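Long-range contacts in VP1 (Polyomavirus HPyV7, PDB 4PCH), which probably serves as a structural protein of the T=7 icosahedral capsid, the major coat protein that forms pentamers and is associated with attachment to host cells: residues D11-T16 / C266-I271; V82-R87 / N214-L219; A111-T116 / T196-S201; A230-M235 / R252-G257. All blocks are in the same frame, centred on the assembly; numbering follows the deposited sequence.

Contact 1: D11-T16 / C266-I271; sequences DTVPLT and CRQRRI
Two backbone hydrogen bonds tie 11-16 to 266-271 as short antiparallel neighbours: Arg270 N donates to Asp11 O at 3.2 Å and Val13 N to Gln268 O at 2.9 Å. Both are nearly straight at hydrogen, yet the second meets its acceptor from above the carbonyl plane rather than on a lone pair. Between them Thr12 and Arg269 form a non-hydrogen-bonded pair. Beyond Val13 the chains part, and a water accepts from Gln268 N and lies 2.8 Å from Val13 O, bridging the two chains.

The side-chain packing centres on two methyl groups. Thr12 CG2 lies over one face of the Arg269 guanidinium, 3.5 Å from Arg269 NE and displaced toward the rim, and it also lies over a face of the Arg267 guanidinium, 3.6 Å from Arg267 NE. Bends at chi2 (74°) and chi3 (81°) fold Arg269 back beneath this methyl. On the other side of the strand, Val13 CG2 rests 3.7 Å from Gln268 CB.

Both arginines form salt bridges to Glu84 on the adjoining strand 79-93. The Thr12 methyl may therefore limit the access of water to one side of their guanidinium groups.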
loop_
_atom_site.group_PDB
_atom_site.type_symbol
_atom_site.label_atom_id
_atom_site.label_comp_id
_atom_site.label_asym_id
_atom_site.label_seq_id
_atom_site.Cartn_x
_atom_site.Cartn_y
_atom_site.Cartn_z
ATOM N N ASP B 11 28.512 20.676 -22.087
ATOM C CA ASP B 11 27.938 21.378 -20.945
ATOM C C ASP B 11 26.603 22.012 -21.271
ATOM O O ASP B 11 26.305 22.329 -22.435
ATOM C CB ASP B 11 28.894 22.458 -20.417
ATOM C CG ASP B 11 30.127 21.878 -19.731
ATOM O OD1 ASP B 11 30.091 20.722 -19.256
ATOM O OD2 ASP B 11 31.138 22.593 -19.655
ATOM N N THR B 12 25.788 22.195 -20.235
ATOM C CA THR B 12 24.603 23.003 -20.380
ATOM C C THR B 12 25.032 24.423 -20.717
ATOM O O THR B 12 26.120 24.884 -20.334
ATOM C CB THR B 12 23.705 23.003 -19.120
ATOM O OG1 THR B 12 24.461 23.442 -17.995
ATOM C CG2 THR B 12 23.146 21.599 -18.841
ATOM N N VAL B 13 24.171 25.099 -21.462
ATOM C CA VAL B 13 24.344 26.499 -21.777
ATOM C C VAL B 13 23.951 27.291 -20.510
ATOM O O VAL B 13 22.973 26.935 -19.853
ATOM C CB VAL B 13 23.450 26.883 -22.966
ATOM C CG1 VAL B 13 23.539 28.362 -23.270
ATOM C CG2 VAL B 13 23.834 26.069 -24.194
ATOM N N PRO B 14 24.720 28.341 -20.151
ATOM C CA PRO B 14 24.359 29.078 -18.931
ATOM C C PRO B 14 22.874 29.473 -18.931
ATOM O O PRO B 14 22.346 29.907 -19.955
ATOM C CB PRO B 14 25.267 30.310 -18.988
ATOM C CG PRO B 14 26.458 29.860 -19.772
ATOM C CD PRO B 14 25.905 28.913 -20.814
ATOM N N LEU B 15 22.206 29.292 -17.797
ATOM C CA LEU B 15 20.777 29.563 -17.684
ATOM C C LEU B 15 20.425 31.053 -17.763
ATOM O O LEU B 15 20.941 31.861 -16.984
ATOM C CB LEU B 15 20.237 29.018 -16.361
ATOM C CG LEU B 15 20.458 27.541 -16.021
ATOM C CD1 LEU B 15 19.800 27.257 -14.678
ATOM C CD2 LEU B 15 19.926 26.611 -17.111
ATOM N N THR B 16 19.538 31.397 -18.696
ATOM C CA THR B 16 18.947 32.737 -18.800
ATOM C C THR B 16 17.490 32.545 -19.182
ATOM O O THR B 16 17.044 31.406 -19.347
ATOM C CB THR B 16 19.627 33.574 -19.893
ATOM O OG1 THR B 16 19.352 32.995 -21.177
ATOM C CG2 THR B 16 21.109 33.624 -19.673
ATOM N N CYS B 266 12.633 22.546 -20.043
ATOM C CA CYS B 266 13.776 22.422 -20.970
ATOM C C CYS B 266 14.832 23.487 -20.702
ATOM O O CYS B 266 14.522 24.599 -20.275
ATOM C CB CYS B 266 13.323 22.572 -22.412
ATOM S SG CYS B 266 12.104 21.348 -22.923
ATOM N N ARG B 267 16.076 23.110 -20.946
ATOM C CA ARG B 267 17.215 24.029 -20.946
ATOM C C ARG B 267 18.027 23.701 -22.204
ATOM O O ARG B 267 17.688 22.785 -22.943
ATOM C CB ARG B 267 18.084 23.872 -19.681
ATOM C CG ARG B 267 18.738 22.503 -19.552
ATOM C CD ARG B 267 19.220 22.203 -18.143
ATOM N NE ARG B 267 19.702 20.827 -18.057
ATOM C CZ ARG B 267 19.804 20.125 -16.930
ATOM N NH1 ARG B 267 19.525 20.689 -15.748
ATOM N NH2 ARG B 267 20.217 18.863 -16.984
ATOM N N GLN B 268 19.068 24.465 -22.471
ATOM C CA GLN B 268 19.898 24.210 -23.634
ATOM C C GLN B 268 21.159 23.454 -23.269
ATOM O O GLN B 268 21.792 23.733 -22.245
ATOM C CB GLN B 268 20.212 25.515 -24.336
ATOM C CG GLN B 268 18.970 26.160 -24.920
ATOM C CD GLN B 268 19.245 27.455 -25.672
ATOM O OE1 GLN B 268 20.390 27.881 -25.864
ATOM N NE2 GLN B 268 18.169 28.085 -26.134
ATOM N N ARG B 269 21.560 22.562 -24.159
ATOM C CA ARG B 269 22.726 21.694 -23.964
ATOM C C ARG B 269 23.505 21.657 -25.265
ATOM O O ARG B 269 22.909 21.474 -26.336
ATOM C CB ARG B 269 22.239 20.297 -23.580
ATOM C CG ARG B 269 23.306 19.217 -23.411
ATOM C CD ARG B 269 24.116 19.371 -22.142
ATOM N NE ARG B 269 23.391 18.817 -21.002
ATOM C CZ ARG B 269 23.944 18.267 -19.925
ATOM N NH1 ARG B 269 23.159 17.809 -18.966
ATOM N NH2 ARG B 269 25.261 18.169 -19.800
ATOM N N ARG B 270 24.820 21.827 -25.196
ATOM C CA ARG B 270 25.670 21.618 -26.379
ATOM C C ARG B 270 26.057 20.128 -26.479
ATOM O O ARG B 270 26.321 19.450 -25.476
ATOM C CB ARG B 270 26.893 22.567 -26.419
ATOM C CG ARG B 270 27.279 22.912 -27.881
ATOM C CD ARG B 270 28.434 23.889 -28.093
ATOM N NE ARG B 270 28.029 25.287 -28.311
ATOM C CZ ARG B 270 27.567 25.826 -29.455
ATOM N NH1 ARG B 270 27.266 27.124 -29.464
ATOM N NH2 ARG B 270 27.379 25.116 -30.585
ATOM N N ILE B 271 25.976 19.589 -27.690
ATOM C CA ILE B 271 26.364 18.204 -27.963
ATOM C C ILE B 271 27.368 18.200 -29.125
ATOM O O ILE B 271 27.405 19.126 -29.955
ATOM C CB ILE B 271 25.135 17.302 -28.223
ATOM C CG1 ILE B 271 24.398 17.744 -29.485
ATOM C CG2 ILE B 271 24.174 17.321 -27.030
ATOM C CD1 ILE B 271 23.155 16.949 -29.826
HETATM O O HOH W 1 20.375 26.413 -20.751
#

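Contact 2: V82-R87 / N214-L219; sequences VWEAYR and NGVGIL
Within this contact the Glu84 carboxylate meets a backbone N-H of 214-219. With CG anti to the backbone N (chi1 176°) and the chain extended beyond it, the carboxylate arrives at Gly217, where OE2 accepts the N-H of Gly217 at 2.8 Å through its anti lone pair, along a nearly straight line (169°). OE2 is shared between Gly217 N and the Arg267 guanidinium. Leu219 lies alongside the stem of this glutamate on the same face of the sheet, its CD2 4.1 Å from Glu84 CG, and the same methyl meets Val82 CG2 at 4.3 Å. The opposite face carries Ala85 and Ile218, whose CB atoms stand 4.2 Å apart. That pair is locked by two reciprocal bonds, Ala85 N to Ile218 O and Ile218 N to Ala85 O, each 2.9 Å long. Gly217 CA passes 3.4 Å from Ala85 O in a CA-H...O contact.

Strand 79-93 runs between two antiparallel partners: Glu84 and Ala85 pair with Leu219 and Ile218 of strand 208-219, while backbone bonds join Glu84 and Val82 to Arg267 and Arg269 of strand 253-271. Val9 of strand 9-27 packs against Val216 and Leu219.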
loop_
_atom_site.group_PDB
_atom_site.type_symbol
_atom_site.label_atom_id
_atom_site.label_comp_id
_atom_site.label_asym_id
_atom_site.label_seq_id
_atom_site.Cartn_x
_atom_site.Cartn_y
_atom_site.Cartn_z
ATOM N N VAL B 82 20.992 22.043 -28.444
ATOM C CA VAL B 82 19.623 21.494 -28.514
ATOM C C VAL B 82 18.904 21.730 -27.190
ATOM O O VAL B 82 19.547 21.956 -26.155
ATOM C CB VAL B 82 19.630 19.966 -28.798
ATOM C CG1 VAL B 82 20.306 19.653 -30.117
ATOM C CG2 VAL B 82 20.349 19.202 -27.686
ATOM N N TRP B 83 17.578 21.665 -27.227
ATOM C CA TRP B 83 16.769 21.658 -26.019
ATOM C C TRP B 83 16.907 20.315 -25.315
ATOM O O TRP B 83 16.831 19.255 -25.950
ATOM C CB TRP B 83 15.314 21.891 -26.338
ATOM C CG TRP B 83 15.012 23.273 -26.812
ATOM C CD1 TRP B 83 14.575 23.635 -28.060
ATOM C CD2 TRP B 83 15.042 24.473 -26.031
ATOM N NE1 TRP B 83 14.373 24.986 -28.106
ATOM C CE2 TRP B 83 14.650 25.525 -26.877
ATOM C CE3 TRP B 83 15.391 24.765 -24.705
ATOM C CZ2 TRP B 83 14.598 26.855 -26.446
ATOM C CZ3 TRP B 83 15.317 26.079 -24.268
ATOM C CH2 TRP B 83 14.925 27.107 -25.133
ATOM N N GLU B 84 17.135 20.387 -24.009
ATOM C CA GLU B 84 17.216 19.223 -23.127
ATOM C C GLU B 84 16.084 19.285 -22.094
ATOM O O GLU B 84 15.997 20.251 -21.316
ATOM C CB GLU B 84 18.576 19.228 -22.416
ATOM C CG GLU B 84 18.784 18.135 -21.383
ATOM C CD GLU B 84 19.962 18.403 -20.445
ATOM O OE1 GLU B 84 20.568 19.503 -20.541
ATOM O OE2 GLU B 84 20.255 17.531 -19.594
ATOM N N ALA B 85 15.227 18.264 -22.089
ATOM C CA ALA B 85 14.123 18.209 -21.152
ATOM C C ALA B 85 14.627 17.472 -19.918
ATOM O O ALA B 85 14.989 16.301 -19.998
ATOM C CB ALA B 85 12.918 17.507 -21.756
ATOM N N TYR B 86 14.705 18.181 -18.794
ATOM C CA TYR B 86 15.354 17.661 -17.584
ATOM C C TYR B 86 14.380 17.322 -16.452
ATOM O O TYR B 86 14.767 16.683 -15.483
ATOM C CB TYR B 86 16.441 18.628 -17.088
ATOM C CG TYR B 86 15.931 20.007 -16.729
ATOM C CD1 TYR B 86 15.868 21.015 -17.675
ATOM C CD2 TYR B 86 15.509 20.296 -15.438
ATOM C CE1 TYR B 86 15.393 22.282 -17.350
ATOM C CE2 TYR B 86 15.046 21.549 -15.099
ATOM C CZ TYR B 86 14.982 22.537 -16.046
ATOM O OH TYR B 86 14.505 23.758 -15.658
ATOM N N ARG B 87 13.114 17.701 -16.597
ATOM C CA ARG B 87 12.135 17.496 -15.533
ATOM C C ARG B 87 10.764 17.611 -16.142
ATOM O O ARG B 87 10.563 18.373 -17.088
ATOM C CB ARG B 87 12.349 18.578 -14.445
ATOM C CG ARG B 87 11.332 18.687 -13.331
ATOM C CD ARG B 87 11.907 19.447 -12.121
ATOM N NE ARG B 87 12.025 20.900 -12.310
ATOM C CZ ARG B 87 11.015 21.770 -12.198
ATOM N NH1 ARG B 87 9.782 21.356 -11.933
ATOM N NH2 ARG B 87 11.228 23.067 -12.374
ATOM N N ASN B 214 24.469 10.505 -15.566
ATOM C CA ASN B 214 25.418 11.561 -15.919
ATOM C C ASN B 214 24.858 12.994 -15.890
ATOM O O ASN B 214 25.529 13.923 -16.328
ATOM C CB ASN B 214 25.981 11.264 -17.309
ATOM C CG ASN B 214 26.595 9.883 -17.395
ATOM O OD1 ASN B 214 26.371 9.144 -18.349
ATOM N ND2 ASN B 214 27.348 9.522 -16.376
ATOM N N GLY B 215 23.645 13.174 -15.385
ATOM C CA GLY B 215 23.023 14.492 -15.331
ATOM C C GLY B 215 22.309 14.916 -16.622
ATOM O O GLY B 215 21.888 16.062 -16.726
ATOM N N VAL B 216 22.167 14.003 -17.585
ATOM C CA VAL B 216 21.622 14.344 -18.918
ATOM C C VAL B 216 20.170 13.905 -19.096
ATOM O O VAL B 216 19.796 12.740 -18.863
ATOM C CB VAL B 216 22.483 13.741 -20.064
ATOM C CG1 VAL B 216 21.994 14.218 -21.429
ATOM C CG2 VAL B 216 23.961 14.080 -19.881
ATOM N N GLY B 217 19.339 14.854 -19.506
ATOM C CA GLY B 217 17.936 14.605 -19.744
ATOM C C GLY B 217 17.678 14.132 -21.155
ATOM O O GLY B 217 18.571 13.645 -21.824
ATOM N N ILE B 218 16.454 14.331 -21.611
ATOM C CA ILE B 218 16.035 13.943 -22.938
ATOM C C ILE B 218 16.539 15.008 -23.918
ATOM O O ILE B 218 16.303 16.190 -23.722
ATOM C CB ILE B 218 14.509 13.889 -23.042
ATOM C CG1 ILE B 218 13.910 12.837 -22.098
ATOM C CG2 ILE B 218 14.085 13.636 -24.484
ATOM C CD1 ILE B 218 14.522 11.465 -22.226
ATOM N N LEU B 219 17.229 14.584 -24.957
ATOM C CA LEU B 219 17.787 15.524 -25.938
ATOM C C LEU B 219 16.831 15.610 -27.105
ATOM O O LEU B 219 16.661 14.646 -27.869
ATOM C CB LEU B 219 19.171 15.079 -26.367
ATOM C CG LEU B 219 20.199 14.932 -25.246
ATOM C CD1 LEU B 219 21.453 14.283 -25.803
ATOM C CD2 LEU B 219 20.509 16.265 -24.583
#

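Contact 3: A111-T116 / T196-S201; sequences AGIEGT and TPPVVS
Glu114 turns its flat carboxylate away from 196-201: with CG between the backbone N and the carbonyl carbon (chi1 57°) and a bend at chi2 (-73°), the group heads for Arg252, with which OE2 forms a salt bridge. What Glu114 offers to the contact is the base of its side chain, CB lying 3.5 Å from Thr196 O. Pro198, a puckered ring, presents its CG and CD corner to Ile113, and the two side chains cross at about a right angle. Pro198 CD lies 3.2 Å from Ile113 O, while Pro198 CG meets the Ile113 CG2 methyl at 4.0 Å. Tyr119 and Gln117 of strand 117-124 and Val233 of strand 224-236 also pack on this proline.

The Thr196 carbonyl is the polar centre of the contact. Thr196 O accepts the N-H of Gly115 at 2.8 Å, the donor tilted 27° from the carbonyl plane, and Glu114 CA adds a CA-H...O approach to Thr196 O at 3.3 Å. The chain turns at Gly115 with a positive phi. Thr196 directs its hydroxyl to Gly192 O within its own loop.

A loop segment and the run leading into strand 199-203 are thus pinned by a single backbone bond and the Pro198-Ile113 contact. Thr196 packs on Pro197 of a third subunit, and Val199, Val200 and Ser201 pair in an antiparallel ladder with a strand of a second. The contact therefore lies just before the strand that extends the sheet between subunits, in a loop region of the jelly roll at the pentamer interface.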
loop_
_atom_site.group_PDB
_atom_site.type_symbol
_atom_site.label_atom_id
_atom_site.label_comp_id
_atom_site.label_asym_id
_atom_site.label_seq_id
_atom_site.Cartn_x
_atom_site.Cartn_y
_atom_site.Cartn_z
ATOM N N ALA B 111 -22.345 0.824 -8.680
ATOM C CA ALA B 111 -21.292 -0.076 -9.140
ATOM C C ALA B 111 -19.902 0.543 -9.112
ATOM O O ALA B 111 -18.906 -0.116 -8.769
ATOM C CB ALA B 111 -21.633 -0.529 -10.565
ATOM N N GLY B 112 -19.820 1.823 -9.480
ATOM C CA GLY B 112 -18.544 2.498 -9.653
ATOM C C GLY B 112 -17.660 1.893 -10.728
ATOM O O GLY B 112 -18.058 0.958 -11.446
ATOM N N ILE B 113 -16.457 2.433 -10.845
ATOM C CA ILE B 113 -15.463 1.907 -11.780
ATOM C C ILE B 113 -14.706 0.776 -11.128
ATOM O O ILE B 113 -14.301 0.888 -9.969
ATOM C CB ILE B 113 -14.449 2.986 -12.192
ATOM C CG1 ILE B 113 -15.166 4.198 -12.797
ATOM C CG2 ILE B 113 -13.400 2.406 -13.125
ATOM C CD1 ILE B 113 -15.917 3.905 -14.080
ATOM N N GLU B 114 -14.473 -0.310 -11.853
ATOM C CA GLU B 114 -13.588 -1.361 -11.365
ATOM C C GLU B 114 -13.038 -2.170 -12.517
ATOM O O GLU B 114 -13.571 -2.141 -13.607
ATOM C CB GLU B 114 -14.277 -2.316 -10.360
ATOM C CG GLU B 114 -15.535 -3.007 -10.894
ATOM C CD GLU B 114 -16.745 -2.073 -11.020
ATOM O OE1 GLU B 114 -17.053 -1.382 -10.033
ATOM O OE2 GLU B 114 -17.402 -2.031 -12.094
ATOM N N GLY B 115 -11.987 -2.915 -12.228
ATOM C CA GLY B 115 -11.411 -3.839 -13.199
ATOM C C GLY B 115 -9.970 -3.540 -13.536
ATOM O O GLY B 115 -9.240 -2.945 -12.755
ATOM N N THR B 116 -9.560 -4.037 -14.686
ATOM C CA THR B 116 -8.149 -4.013 -15.099
ATOM C C THR B 116 -7.757 -2.585 -15.478
ATOM O O THR B 116 -8.550 -1.842 -16.058
ATOM C CB THR B 116 -7.954 -5.065 -16.229
ATOM O OG1 THR B 116 -7.960 -6.365 -15.634
ATOM C CG2 THR B 116 -6.662 -4.890 -16.989
ATOM N N THR B 196 -11.440 -5.083 -9.625
ATOM C CA THR B 196 -10.451 -4.416 -8.799
ATOM C C THR B 196 -10.748 -2.913 -8.720
ATOM O O THR B 196 -10.859 -2.252 -9.728
ATOM C CB THR B 196 -9.043 -4.639 -9.355
ATOM O OG1 THR B 196 -8.884 -6.023 -9.724
ATOM C CG2 THR B 196 -8.014 -4.263 -8.331
ATOM N N PRO B 197 -10.821 -2.361 -7.498
ATOM C CA PRO B 197 -11.040 -0.915 -7.427
ATOM C C PRO B 197 -9.797 -0.129 -7.862
ATOM O O PRO B 197 -8.694 -0.496 -7.511
ATOM C CB PRO B 197 -11.356 -0.670 -5.945
ATOM C CG PRO B 197 -11.687 -2.007 -5.375
ATOM C CD PRO B 197 -10.865 -2.990 -6.173
ATOM N N PRO B 198 -9.986 0.958 -8.617
ATOM C CA PRO B 198 -8.880 1.867 -8.942
ATOM C C PRO B 198 -8.599 2.902 -7.867
ATOM O O PRO B 198 -9.513 3.324 -7.160
ATOM C CB PRO B 198 -9.380 2.579 -10.186
ATOM C CG PRO B 198 -10.884 2.606 -10.039
ATOM C CD PRO B 198 -11.263 1.387 -9.220
ATOM N N VAL B 199 -7.339 3.323 -7.773
ATOM C CA VAL B 199 -6.926 4.419 -6.903
ATOM C C VAL B 199 -6.112 5.358 -7.783
ATOM O O VAL B 199 -5.111 4.939 -8.353
ATOM C CB VAL B 199 -6.073 3.912 -5.737
ATOM C CG1 VAL B 199 -5.614 5.078 -4.859
ATOM C CG2 VAL B 199 -6.857 2.896 -4.924
ATOM N N VAL B 200 -6.571 6.604 -7.902
ATOM C CA VAL B 200 -5.967 7.613 -8.783
ATOM C C VAL B 200 -5.624 8.759 -7.839
ATOM O O VAL B 200 -6.436 9.160 -7.024
ATOM C CB VAL B 200 -6.964 8.096 -9.862
ATOM C CG1 VAL B 200 -6.502 9.391 -10.536
ATOM C CG2 VAL B 200 -7.172 7.013 -10.919
ATOM N N SER B 201 -4.424 9.294 -7.959
ATOM C CA SER B 201 -4.088 10.505 -7.217
ATOM C C SER B 201 -3.506 11.518 -8.168
ATOM O O SER B 201 -2.977 11.159 -9.211
ATOM C CB SER B 201 -3.108 10.225 -6.104
ATOM O OG SER B 201 -1.812 9.978 -6.609
#

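Contact 4: A230-M235 / R252-G257; sequences ADMVGM and RTVQAG
Gln255 faces both Val233 and Gly234, which defines a classic beta bulge. Gln255 O accepts Val233 N at 2.8 Å in the carbonyl plane, and a second, weak bond reaches Gln255 O from Gly234 N at 3.4 Å. In return Gln255 N donates to Gly234 O at 2.8 Å, and farther along Gly257 N donates to Asp231 O at 3.0 Å. Val233 has the near-helical backbone angles of the bulge, and Gly234 an unusual positive phi (150°). The Gln255 amide reaches forward to the carbonyl of the next residue: a bend at chi2 (73°) lets NE2 donate to Ala256 O at 2.9 Å, on a lone pair and with the acceptor almost in the amide plane, while OE1 receives Arg43.

Outward from this ladder, Met232 and Val254 cross at about a right angle, Met232 CG lying 3.7 Å from Val254 CG1 with the sulfur close behind. Val233 spreads its CG2 over the link between Ala256 and Gly257. At the far end Arg252 folds through bends at chi2 and chi3 until its guanidinium has the Met235 backbone over one face, and Arg252 NH2 comes 3.6 Å from Met235 CB. Besides Glu114, the polar end bonds Thr243 in this chain and Thr109 of a third subunit, whose Pro96, Met98 and Leu110 pack on Met232, Val254 and Met235.

Chemically, the bulge shifts the register by one residue while Gln255 O remains bonded, and the buried Arg252 charge is probably compensated by the Glu114 carboxylate, with the two threonine hydroxyls, one across the subunit boundary, as further hydrogen-bond partners.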
loop_
_atom_site.group_PDB
_atom_site.type_symbol
_atom_site.label_atom_id
_atom_site.label_comp_id
_atom_site.label_asym_id
_atom_site.label_seq_id
_atom_site.Cartn_x
_atom_site.Cartn_y
_atom_site.Cartn_z
ATOM N N ALA B 230 -1.242 6.493 -21.620
ATOM C CA ALA B 230 -2.451 5.690 -21.630
ATOM C C ALA B 230 -2.896 5.542 -20.200
ATOM O O ALA B 230 -2.076 5.208 -19.314
ATOM C CB ALA B 230 -2.187 4.321 -22.230
ATOM N N ASP B 231 -4.178 5.777 -19.970
ATOM C CA ASP B 231 -4.756 5.726 -18.635
ATOM C C ASP B 231 -6.117 5.054 -18.697
ATOM O O ASP B 231 -7.124 5.677 -19.022
ATOM C CB ASP B 231 -4.834 7.132 -18.036
ATOM C CG ASP B 231 -3.462 7.695 -17.732
ATOM O OD1 ASP B 231 -2.842 7.306 -16.688
ATOM O OD2 ASP B 231 -2.939 8.462 -18.577
ATOM N N MET B 232 -6.110 3.756 -18.433
ATOM C CA MET B 232 -7.330 2.957 -18.338
ATOM C C MET B 232 -7.610 2.763 -16.864
ATOM O O MET B 232 -6.833 2.117 -16.171
ATOM C CB MET B 232 -7.142 1.603 -19.006
ATOM C CG MET B 232 -8.393 0.729 -18.843
ATOM S SD MET B 232 -8.386 -0.768 -19.829
ATOM C CE MET B 232 -6.942 -1.576 -19.192
ATOM N N VAL B 233 -8.661 3.419 -16.393
ATOM C CA VAL B 233 -9.019 3.420 -14.984
ATOM C C VAL B 233 -9.826 2.182 -14.613
ATOM O O VAL B 233 -9.850 1.799 -13.456
ATOM C CB VAL B 233 -9.791 4.711 -14.597
ATOM C CG1 VAL B 233 -9.961 4.806 -13.096
ATOM C CG2 VAL B 233 -9.095 5.956 -15.087
ATOM N N GLY B 234 -10.459 1.537 -15.596
ATOM C CA GLY B 234 -11.172 0.269 -15.383
ATOM C C GLY B 234 -12.322 0.157 -16.354
ATOM O O GLY B 234 -12.234 0.709 -17.464
ATOM N N MET B 235 -13.383 -0.536 -15.958
ATOM C CA MET B 235 -14.600 -0.613 -16.775
ATOM C C MET B 235 -15.818 -0.026 -16.038
ATOM O O MET B 235 -15.812 0.163 -14.802
ATOM C CB MET B 235 -14.850 -2.048 -17.234
ATOM C CG MET B 235 -13.816 -2.541 -18.258
ATOM S SD MET B 235 -14.299 -4.192 -18.844
ATOM C CE MET B 235 -14.988 -3.682 -20.431
ATOM N N ARG B 252 -20.755 -3.255 -20.854
ATOM C CA ARG B 252 -19.542 -2.880 -20.130
ATOM C C ARG B 252 -18.589 -2.181 -21.097
ATOM O O ARG B 252 -18.384 -2.637 -22.246
ATOM C CB ARG B 252 -18.859 -4.089 -19.499
ATOM C CG ARG B 252 -19.664 -4.843 -18.465
ATOM C CD ARG B 252 -19.817 -4.063 -17.176
ATOM N NE ARG B 252 -18.555 -4.025 -16.425
ATOM C CZ ARG B 252 -18.372 -3.277 -15.348
ATOM N NH1 ARG B 252 -19.370 -2.533 -14.885
ATOM N NH2 ARG B 252 -17.186 -3.259 -14.743
ATOM N N THR B 253 -18.034 -1.071 -20.620
ATOM C CA THR B 253 -17.268 -0.144 -21.422
ATOM C C THR B 253 -15.967 0.212 -20.711
ATOM O O THR B 253 -15.939 0.325 -19.494
ATOM C CB THR B 253 -18.162 1.085 -21.607
ATOM O OG1 THR B 253 -19.269 0.726 -22.481
ATOM C CG2 THR B 253 -17.437 2.198 -22.172
ATOM N N VAL B 254 -14.898 0.433 -21.452
ATOM C CA VAL B 254 -13.662 0.928 -20.832
ATOM C C VAL B 254 -13.786 2.382 -20.401
ATOM O O VAL B 254 -14.239 3.245 -21.173
ATOM C CB VAL B 254 -12.463 0.747 -21.783
ATOM C CG1 VAL B 254 -11.227 1.390 -21.202
ATOM C CG2 VAL B 254 -12.264 -0.722 -22.070
ATOM N N GLN B 255 -13.362 2.656 -19.169
ATOM C CA GLN B 255 -13.246 4.011 -18.643
ATOM C C GLN B 255 -11.821 4.445 -18.680
ATOM O O GLN B 255 -10.955 3.844 -18.027
ATOM C CB GLN B 255 -13.738 4.088 -17.181
ATOM C CG GLN B 255 -13.562 5.457 -16.522
ATOM C CD GLN B 255 -14.542 6.464 -17.054
ATOM O OE1 GLN B 255 -15.780 6.370 -16.812
ATOM N NE2 GLN B 255 -14.035 7.426 -17.803
ATOM N N ALA B 256 -11.556 5.508 -19.443
ATOM C CA ALA B 256 -10.234 6.106 -19.458
ATOM C C ALA B 256 -10.198 7.375 -18.626
ATOM O O ALA B 256 -11.225 7.908 -18.219
ATOM C CB ALA B 256 -9.815 6.411 -20.903
ATOM N N GLY B 257 -8.998 7.864 -18.343
ATOM C CA GLY B 257 -8.862 9.215 -17.789
ATOM C C GLY B 257 -9.455 10.242 -18.728
ATOM O O GLY B 257 -9.618 9.991 -19.913
#

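How the contacts relate
The four contacts form two clusters at opposite ends of the jelly roll. Contacts 1 and 2, with centres about 9 Å apart, meet where strand 79-93 pairs with strand 253-271, and the Glu84 salt bridges join them. Contacts 3 and 4 are also about 9 Å apart between centres, linked by the Glu114-Arg252 salt bridge and a probable backbone bond from Met235 to Glu114. Between contacts 1 and 4 the centres are about 40 Å apart, yet strand 253-271 serves both. Along the chain, contact 1 encloses the others, contact 3 falls within contact 2, and contact 4 follows. Strand 253-271, broken by a bulge or short loop, thus runs from contact 4, which touches a third subunit, to contact 1 near the chain ends.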